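Local coordinates for protein putative sulfatase yidJ (Bacteroides fragilis, PDB 2QZU) that probably hydrolyses sulfate esters as a metal-dependent enzyme of the arylsulfatase type, within the alkaline phosphatase superfamily, at residues V196-A208 and M228-Y242. Numbering follows the deposited sequence.
Sequences VNQWGPEYEASKA and MNPPHTGYELVPDRY
R241 NH2 donates to E202 OE2 at 2.7 Å, forming a salt bridge, while Q198 NE2, from E202's own segment, holds the other oxygen, OE1, at 3.1 Å on its anti side. The two charged groups do not lie coplanar: their planes are 58° apart, and NH2 meets OE2 from above the carboxylate plane. The pairing is single-point rather than bidentate, since R241 NH1 stays 4.0 Å from E202 OE2. R241 gets there by an extended chain from CG to NE, set off with CG between backbone N and carbonyl carbon (chi1 57°).

Three residues before E202, W199, at the N-cap position of helix 200-213, presents its indole to the turn leading into helix 240-244. W199 NE1 donates to L237 O at 2.9 Å, onto a lone pair in the carbonyl plane, although the N-H...O angle of 135° shows a bent bond. P239 CD sits 3.5 Å from the centroid of the five-membered ring, nearly along its normal, which is a CH-pi contact; V238 CG2 packs against W199 CZ2. P201 CD of W199's own segment covers the opposite face, and P201 CG in turn abuts P230 CD at 3.6 Å, the two pyrrolidine rings reaching toward each other.

Further along the helix, E204 OE1 passes alongside M228 CG, and water 1 links it to N229 N, donating to E204 OE1 at 2.8 Å and accepting from N229 N at 2.9 Å. E204 OE2 is hydrogen-bonded to Y183 OH. Thus the helix start is joined to the segment leaving the central-sheet strand 222-228 by a water-relayed carboxylate, a proline-sandwiched indole fixed by one N-H, and a salt bridge whose arginine is solvent-exposed: the buried polar atoms W199 NE1 and E204 OE1 are both satisfied, and the indole is held in rotation as well as position.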
ATOM      1  N   VAL A 196      16.182   9.697  -1.302  1.00  8.45           N
ATOM      2  CA  VAL A 196      17.167   8.966  -2.088  1.00 12.13           C
ATOM      3  C   VAL A 196      16.433   7.968  -2.990  1.00  7.54           C
ATOM      4  O   VAL A 196      15.536   7.261  -2.538  1.00  6.37           O
ATOM      5  CB  VAL A 196      18.140   8.185  -1.172  1.00 13.03           C
ATOM      6  CG1 VAL A 196      19.140   7.418  -2.015  1.00 12.90           C
ATOM      7  CG2 VAL A 196      18.859   9.147  -0.233  1.00 13.74           C
ATOM      8  N   ASN A 197      16.813   7.915  -4.265  1.00  9.76           N
ATOM      9  CA  ASN A 197      16.185   6.995  -5.211  1.00 10.66           C
ATOM     10  C   ASN A 197      16.974   5.692  -5.244  1.00 13.59           C
ATOM     11  O   ASN A 197      17.570   5.329  -6.255  1.00 11.37           O
ATOM     12  CB  ASN A 197      16.135   7.628  -6.606  1.00 15.69           C
ATOM     13  CG  ASN A 197      15.126   8.766  -6.700  1.00 22.45           C
ATOM     14  OD1 ASN A 197      15.165   9.570  -7.631  1.00 42.08           O
ATOM     15  ND2 ASN A 197      14.206   8.828  -5.741  1.00 26.89           N
ATOM     16  N   GLN A 198      16.970   4.998  -4.113  1.00 10.23           N
ATOM     17  CA  GLN A 198      17.680   3.737  -3.956  1.00 11.00           C
ATOM     18  C   GLN A 198      17.044   3.004  -2.782  1.00  6.77           C
ATOM     19  O   GLN A 198      16.505   3.641  -1.878  1.00  5.59           O
ATOM     20  CB  GLN A 198      19.162   4.017  -3.677  1.00 11.69           C
ATOM     21  CG  GLN A 198      20.006   2.794  -3.373  1.00 19.07           C
ATOM     22  CD  GLN A 198      21.496   3.087  -3.445  1.00 20.57           C
ATOM     23  OE1 GLN A 198      21.965   4.115  -2.956  1.00 19.09           O
ATOM     24  NE2 GLN A 198      22.249   2.179  -4.058  1.00 35.31           N
ATOM     25  N   TRP A 199      17.099   1.676  -2.796  1.00  6.26           N
ATOM     26  CA  TRP A 199      16.506   0.895  -1.713  1.00  7.63           C
ATOM     27  C   TRP A 199      17.230   1.239  -0.411  1.00  5.31           C
ATOM     28  O   TRP A 199      18.455   1.298  -0.375  1.00  6.84           O
ATOM     29  CB  TRP A 199      16.615  -0.606  -2.024  1.00  4.11           C
ATOM     30  CG  TRP A 199      15.752  -1.488  -1.147  1.00  4.11           C
ATOM     31  CD1 TRP A 199      14.433  -1.296  -0.828  1.00  3.32           C
ATOM     32  CD2 TRP A 199      16.137  -2.719  -0.527  1.00  2.56           C
ATOM     33  NE1 TRP A 199      13.976  -2.335  -0.048  1.00  7.00           N
ATOM     34  CE2 TRP A 199      15.003  -3.223   0.153  1.00  5.78           C
ATOM     35  CE3 TRP A 199      17.334  -3.450  -0.479  1.00  4.32           C
ATOM     36  CZ2 TRP A 199      15.027  -4.425   0.873  1.00  4.11           C
ATOM     37  CZ3 TRP A 199      17.360  -4.648   0.237  1.00  4.07           C
ATOM     38  CH2 TRP A 199      16.212  -5.122   0.902  1.00  3.85           C
ATOM     39  N   GLY A 200      16.460   1.471   0.648  1.00  5.14           N
ATOM     40  CA  GLY A 200      17.032   1.836   1.934  1.00  5.93           C
ATOM     41  C   GLY A 200      18.306   1.119   2.348  1.00  7.44           C
ATOM     42  O   GLY A 200      19.338   1.767   2.537  1.00  9.56           O
ATOM     43  N   PRO A 201      18.268  -0.215   2.508  1.00  6.81           N
ATOM     44  CA  PRO A 201      19.435  -1.007   2.910  1.00  7.99           C
ATOM     45  C   PRO A 201      20.647  -0.799   2.014  1.00 10.97           C
ATOM     46  O   PRO A 201      21.781  -0.876   2.476  1.00  8.28           O
ATOM     47  CB  PRO A 201      18.914  -2.440   2.855  1.00  5.56           C
ATOM     48  CG  PRO A 201      17.471  -2.272   3.239  1.00  7.05           C
ATOM     49  CD  PRO A 201      17.072  -1.071   2.405  1.00  6.88           C
ATOM     50  N   GLU A 202      20.392  -0.557   0.730  1.00 10.01           N
ATOM     51  CA  GLU A 202      21.456  -0.330  -0.243  1.00  9.76           C
ATOM     52  C   GLU A 202      22.179   0.976   0.040  1.00  8.72           C
ATOM     53  O   GLU A 202      23.410   1.020   0.074  1.00  7.89           O
ATOM     54  CB  GLU A 202      20.882  -0.274  -1.660  1.00 10.92           C
ATOM     55  CG  GLU A 202      20.876  -1.587  -2.397  1.00 23.88           C
ATOM     56  CD  GLU A 202      20.399  -1.432  -3.829  1.00 35.33           C
ATOM     57  OE1 GLU A 202      20.915  -0.532  -4.529  1.00 32.17           O
ATOM     58  OE2 GLU A 202      19.517  -2.208  -4.254  1.00 28.61           O
ATOM     59  N   TYR A 203      21.402   2.038   0.235  1.00  5.09           N
ATOM     60  CA  TYR A 203      21.955   3.358   0.515  1.00  7.03           C
ATOM     61  C   TYR A 203      22.664   3.350   1.864  1.00  7.24           C
ATOM     62  O   TYR A 203      23.788   3.837   1.997  1.00  7.78           O
ATOM     63  CB  TYR A 203      20.839   4.403   0.532  1.00  4.99           C
ATOM     64  CG  TYR A 203      21.312   5.798   0.899  1.00  8.07           C
ATOM     65  CD1 TYR A 203      22.098   6.549   0.023  1.00  9.54           C
ATOM     66  CD2 TYR A 203      20.972   6.362   2.127  1.00  7.37           C
ATOM     67  CE1 TYR A 203      22.532   7.831   0.367  1.00 10.39           C
ATOM     68  CE2 TYR A 203      21.396   7.632   2.478  1.00  6.35           C
ATOM     69  CZ  TYR A 203      22.172   8.362   1.600  1.00  8.70           C
ATOM     70  OH  TYR A 203      22.592   9.615   1.971  1.00 14.12           O
ATOM     71  N   GLU A 204      21.996   2.790   2.863  1.00  5.18           N
ATOM     72  CA  GLU A 204      22.562   2.722   4.197  1.00  3.87           C
ATOM     73  C   GLU A 204      23.883   1.966   4.217  1.00  6.82           C
ATOM     74  O   GLU A 204      24.836   2.401   4.859  1.00  5.79           O
ATOM     75  CB  GLU A 204      21.540   2.098   5.149  1.00  6.80           C
ATOM     76  CG  GLU A 204      20.402   3.061   5.455  1.00  4.48           C
ATOM     77  CD  GLU A 204      19.095   2.373   5.793  1.00 13.28           C
ATOM     78  OE1 GLU A 204      19.092   1.134   5.961  1.00 16.46           O
ATOM     79  OE2 GLU A 204      18.067   3.081   5.892  1.00 15.74           O
ATOM     80  N   ALA A 205      23.950   0.843   3.511  1.00  4.11           N
ATOM     81  CA  ALA A 205      25.182   0.071   3.457  1.00  7.18           C
ATOM     82  C   ALA A 205      26.272   0.886   2.755  1.00 10.45           C
ATOM     83  O   ALA A 205      27.442   0.824   3.132  1.00  9.33           O
ATOM     84  CB  ALA A 205      24.950  -1.255   2.727  1.00  8.00           C
ATOM     85  N   SER A 206      25.894   1.655   1.736  1.00  4.72           N
ATOM     86  CA  SER A 206      26.873   2.477   1.031  1.00  6.70           C
ATOM     87  C   SER A 206      27.438   3.561   1.941  1.00  7.03           C
ATOM     88  O   SER A 206      28.636   3.837   1.911  1.00 12.30           O
ATOM     89  CB  SER A 206      26.254   3.122  -0.209  1.00 10.16           C
ATOM     90  OG  SER A 206      25.998   2.145  -1.195  1.00 11.74           O
ATOM     91  N   LYS A 207      26.582   4.171   2.758  1.00  8.29           N
ATOM     92  CA  LYS A 207      27.043   5.214   3.669  1.00 10.18           C
ATOM     93  C   LYS A 207      27.863   4.602   4.807  1.00  7.39           C
ATOM     94  O   LYS A 207      28.792   5.227   5.317  1.00  6.00           O
ATOM     95  CB  LYS A 207      25.859   5.999   4.244  1.00  7.58           C
ATOM     96  CG  LYS A 207      24.997   6.700   3.195  1.00 10.65           C
ATOM     97  CD  LYS A 207      25.802   7.640   2.296  1.00 22.16           C
ATOM     98  CE  LYS A 207      26.357   8.834   3.060  1.00 28.60           C
ATOM     99  NZ  LYS A 207      27.074   9.788   2.161  1.00 31.26           N
ATOM    100  N   ALA A 208      27.515   3.380   5.206  1.00  8.07           N
ATOM    101  CA  ALA A 208      28.252   2.700   6.271  1.00  7.80           C
ATOM    102  C   ALA A 208      29.658   2.375   5.771  1.00 11.44           C
ATOM    103  O   ALA A 208      30.625   2.451   6.523  1.00  8.46           O
ATOM    104  CB  ALA A 208      27.534   1.418   6.681  1.00  8.01           C
HETATM  105  N   MSE A 228      18.572  -0.747   9.650  1.00  4.81           N
HETATM  106  CA  MSE A 228      17.799  -0.919   8.420  1.00  6.39           C
HETATM  107  C   MSE A 228      16.322  -1.154   8.698  1.00  4.03           C
HETATM  108  O   MSE A 228      15.959  -1.745   9.715  1.00  7.16           O
HETATM  109  CB  MSE A 228      18.370  -2.085   7.615  1.00  7.37           C
HETATM  110  CG  MSE A 228      19.820  -1.877   7.198  1.00  4.56           C
HETATM  111 SE   MSE A 228      20.552  -3.465   6.358  1.00 22.06          SE
HETATM  112  CE  MSE A 228      22.276  -2.751   5.824  1.00 14.66           C
ATOM    113  N   ASN A 229      15.475  -0.699   7.780  1.00  5.09           N
ATOM    114  CA  ASN A 229      14.031  -0.831   7.940  1.00  6.60           C
ATOM    115  C   ASN A 229      13.503  -2.199   7.494  1.00  5.11           C
ATOM    116  O   ASN A 229      12.845  -2.891   8.273  1.00  5.67           O
ATOM    117  CB  ASN A 229      13.316   0.306   7.201  1.00  8.87           C
ATOM    118  CG  ASN A 229      11.987   0.663   7.841  1.00  9.42           C
ATOM    119  OD1 ASN A 229      11.209  -0.215   8.204  1.00 11.74           O
ATOM    120  ND2 ASN A 229      11.721   1.957   7.982  1.00 15.04           N
ATOM    121  N   PRO A 230      13.763  -2.608   6.237  1.00  5.46           N
ATOM    122  CA  PRO A 230      13.256  -3.930   5.844  1.00  5.08           C
ATOM    123  C   PRO A 230      13.899  -4.940   6.801  1.00  4.58           C
ATOM    124  O   PRO A 230      14.994  -4.699   7.299  1.00  7.41           O
ATOM    125  CB  PRO A 230      13.782  -4.096   4.420  1.00  3.76           C
ATOM    126  CG  PRO A 230      13.905  -2.674   3.919  1.00  5.34           C
ATOM    127  CD  PRO A 230      14.466  -1.947   5.120  1.00  4.50           C
ATOM    128  N   PRO A 231      13.257  -6.098   7.038  1.00  6.84           N
ATOM    129  CA  PRO A 231      11.994  -6.600   6.494  1.00  8.40           C
ATOM    130  C   PRO A 231      10.696  -6.061   7.099  1.00  8.22           C
ATOM    131  O   PRO A 231       9.673  -6.742   7.064  1.00  8.20           O
ATOM    132  CB  PRO A 231      12.129  -8.106   6.671  1.00  6.23           C
ATOM    133  CG  PRO A 231      12.843  -8.203   7.976  1.00  5.14           C
ATOM    134  CD  PRO A 231      13.905  -7.129   7.874  1.00  3.02           C
ATOM    135  N   HIS A 232      10.734  -4.857   7.658  1.00  8.55           N
ATOM    136  CA  HIS A 232       9.529  -4.244   8.213  1.00  8.99           C
ATOM    137  C   HIS A 232       8.610  -3.953   7.027  1.00  8.62           C
ATOM    138  O   HIS A 232       9.078  -3.842   5.893  1.00 10.20           O
ATOM    139  CB  HIS A 232       9.892  -2.958   8.961  1.00  7.99           C
ATOM    140  CG  HIS A 232       8.714  -2.224   9.525  1.00 10.13           C
ATOM    141  ND1 HIS A 232       8.012  -1.280   8.806  1.00  8.45           N
ATOM    142  CD2 HIS A 232       8.137  -2.271  10.748  1.00 11.46           C
ATOM    143  CE1 HIS A 232       7.057  -0.774   9.566  1.00 19.38           C
ATOM    144  NE2 HIS A 232       7.109  -1.358  10.749  1.00 14.09           N
ATOM    145  N   THR A 233       7.312  -3.815   7.285  1.00  6.09           N
ATOM    146  CA  THR A 233       6.349  -3.604   6.215  1.00  7.96           C
ATOM    147  C   THR A 233       6.679  -2.665   5.108  1.00 14.37           C
ATOM    148  O   THR A 233       7.403  -1.674   5.259  1.00 12.66           O
ATOM    149  CB  THR A 233       4.958  -3.234   6.713  1.00 11.21           C
ATOM    150  OG1 THR A 233       5.064  -2.260   7.751  1.00  8.95           O
ATOM    151  CG2 THR A 233       4.224  -4.486   7.188  1.00 10.15           C
ATOM    152  N   GLY A 234       6.019  -2.987   4.007  1.00 14.66           N
ATOM    153  CA  GLY A 234       6.221  -2.343   2.747  1.00 11.88           C
ATOM    154  C   GLY A 234       7.001  -3.560   2.301  1.00  9.84           C
ATOM    155  O   GLY A 234       8.091  -3.446   1.757  1.00  9.52           O
ATOM    156  N   TYR A 235       6.451  -4.740   2.612  1.00  9.23           N
ATOM    157  CA  TYR A 235       7.099  -6.010   2.275  1.00  7.68           C
ATOM    158  C   TYR A 235       7.377  -6.110   0.786  1.00  6.46           C
ATOM    159  O   TYR A 235       8.382  -6.689   0.378  1.00 11.42           O
ATOM    160  CB  TYR A 235       6.242  -7.224   2.678  1.00  7.27           C
ATOM    161  CG  TYR A 235       5.993  -7.408   4.164  1.00 10.03           C
ATOM    162  CD1 TYR A 235       7.039  -7.348   5.092  1.00  5.52           C
ATOM    163  CD2 TYR A 235       4.708  -7.667   4.639  1.00  8.87           C
ATOM    164  CE1 TYR A 235       6.801  -7.542   6.458  1.00  7.58           C
ATOM    165  CE2 TYR A 235       4.461  -7.861   5.994  1.00 13.08           C
ATOM    166  CZ  TYR A 235       5.508  -7.797   6.899  1.00 12.76           C
ATOM    167  OH  TYR A 235       5.243  -7.978   8.239  1.00 14.88           O
ATOM    168  N   GLU A 236       6.484  -5.550  -0.024  1.00  3.93           N
ATOM    169  CA  GLU A 236       6.640  -5.605  -1.474  1.00  6.85           C
ATOM    170  C   GLU A 236       7.647  -4.593  -1.997  1.00  3.53           C
ATOM    171  O   GLU A 236       8.061  -4.655  -3.158  1.00  7.31           O
ATOM    172  CB  GLU A 236       5.294  -5.363  -2.164  1.00  6.65           C
ATOM    173  CG  GLU A 236       4.920  -3.886  -2.335  1.00  9.49           C
ATOM    174  CD  GLU A 236       4.305  -3.254  -1.099  1.00 14.88           C
ATOM    175  OE1 GLU A 236       4.423  -3.830   0.003  1.00 16.20           O
ATOM    176  OE2 GLU A 236       3.705  -2.162  -1.229  1.00 15.37           O
ATOM    177  N   LEU A 237       8.042  -3.658  -1.138  1.00  4.87           N
ATOM    178  CA  LEU A 237       8.975  -2.612  -1.531  1.00  4.89           C
ATOM    179  C   LEU A 237      10.425  -3.079  -1.391  1.00  6.60           C
ATOM    180  O   LEU A 237      11.178  -2.622  -0.519  1.00  6.24           O
ATOM    181  CB  LEU A 237       8.708  -1.364  -0.691  1.00  2.28           C
ATOM    182  CG  LEU A 237       7.263  -0.853  -0.747  1.00  5.17           C
ATOM    183  CD1 LEU A 237       7.099   0.287   0.233  1.00  8.37           C
ATOM    184  CD2 LEU A 237       6.913  -0.403  -2.165  1.00  7.87           C
ATOM    185  N   VAL A 238      10.792  -4.006  -2.268  1.00  6.31           N
ATOM    186  CA  VAL A 238      12.120  -4.597  -2.313  1.00  6.13           C
ATOM    187  C   VAL A 238      12.455  -4.826  -3.786  1.00  5.53           C
ATOM    188  O   VAL A 238      11.570  -5.145  -4.586  1.00  8.48           O
ATOM    189  CB  VAL A 238      12.142  -5.941  -1.532  1.00  3.82           C
ATOM    190  CG1 VAL A 238      11.041  -6.869  -2.040  1.00 10.39           C
ATOM    191  CG2 VAL A 238      13.510  -6.597  -1.647  1.00 11.90           C
ATOM    192  N   PRO A 239      13.727  -4.639  -4.177  1.00  4.84           N
ATOM    193  CA  PRO A 239      14.102  -4.842  -5.581  1.00  4.11           C
ATOM    194  C   PRO A 239      13.683  -6.194  -6.148  1.00  8.33           C
ATOM    195  O   PRO A 239      13.729  -7.219  -5.463  1.00  8.87           O
ATOM    196  CB  PRO A 239      15.614  -4.656  -5.559  1.00  8.84           C
ATOM    197  CG  PRO A 239      15.779  -3.585  -4.510  1.00  8.72           C
ATOM    198  CD  PRO A 239      14.862  -4.092  -3.411  1.00  5.84           C
ATOM    199  N   ASP A 240      13.290  -6.177  -7.417  1.00  8.45           N
ATOM    200  CA  ASP A 240      12.833  -7.369  -8.117  1.00 11.45           C
ATOM    201  C   ASP A 240      13.792  -8.547  -8.093  1.00  9.85           C
ATOM    202  O   ASP A 240      13.351  -9.697  -8.047  1.00 10.31           O
ATOM    203  CB  ASP A 240      12.501  -7.024  -9.570  1.00 11.69           C
ATOM    204  CG  ASP A 240      11.389  -6.004  -9.679  1.00 27.59           C
ATOM    205  OD1 ASP A 240      10.374  -6.166  -8.972  1.00 19.17           O
ATOM    206  OD2 ASP A 240      11.526  -5.046 -10.472  1.00 40.69           O
ATOM    207  N   ARG A 241      15.094  -8.280  -8.127  1.00 12.43           N
ATOM    208  CA  ARG A 241      16.057  -9.377  -8.125  1.00 13.94           C
ATOM    209  C   ARG A 241      15.954 -10.244  -6.872  1.00 13.17           C
ATOM    210  O   ARG A 241      16.222 -11.444  -6.919  1.00 13.60           O
ATOM    211  CB  ARG A 241      17.487  -8.850  -8.311  1.00 17.42           C
ATOM    212  CG  ARG A 241      17.967  -7.829  -7.291  1.00 15.05           C
ATOM    213  CD  ARG A 241      19.384  -7.381  -7.641  1.00 25.81           C
ATOM    214  NE  ARG A 241      19.975  -6.480  -6.654  1.00 22.51           N
ATOM    215  CZ  ARG A 241      19.647  -5.199  -6.507  1.00 28.74           C
ATOM    216  NH1 ARG A 241      18.723  -4.651  -7.284  1.00 25.85           N
ATOM    217  NH2 ARG A 241      20.255  -4.461  -5.588  1.00 30.72           N
ATOM    218  N   TYR A 242      15.556  -9.651  -5.752  1.00  9.31           N
ATOM    219  CA  TYR A 242      15.409 -10.429  -4.528  1.00  9.70           C
ATOM    220  C   TYR A 242      14.101 -11.218  -4.547  1.00  7.59           C
ATOM    221  O   TYR A 242      14.015 -12.309  -3.980  1.00 11.52           O
ATOM    222  CB  TYR A 242      15.486  -9.506  -3.310  1.00  9.27           C
ATOM    223  CG  TYR A 242      16.810  -8.785  -3.236  1.00 10.84           C
ATOM    224  CD1 TYR A 242      18.006  -9.498  -3.120  1.00 12.55           C
ATOM    225  CD2 TYR A 242      16.877  -7.400  -3.328  1.00  8.66           C
ATOM    226  CE1 TYR A 242      19.230  -8.848  -3.100  1.00 11.45           C
ATOM    227  CE2 TYR A 242      18.097  -6.738  -3.308  1.00 14.53           C
ATOM    228  CZ  TYR A 242      19.269  -7.472  -3.194  1.00 13.39           C
ATOM    229  OH  TYR A 242      20.475  -6.820  -3.168  1.00 12.27           O
TER
HETATM  230  O   HOH W   1      16.527   0.368   5.331  1.00  6.75           O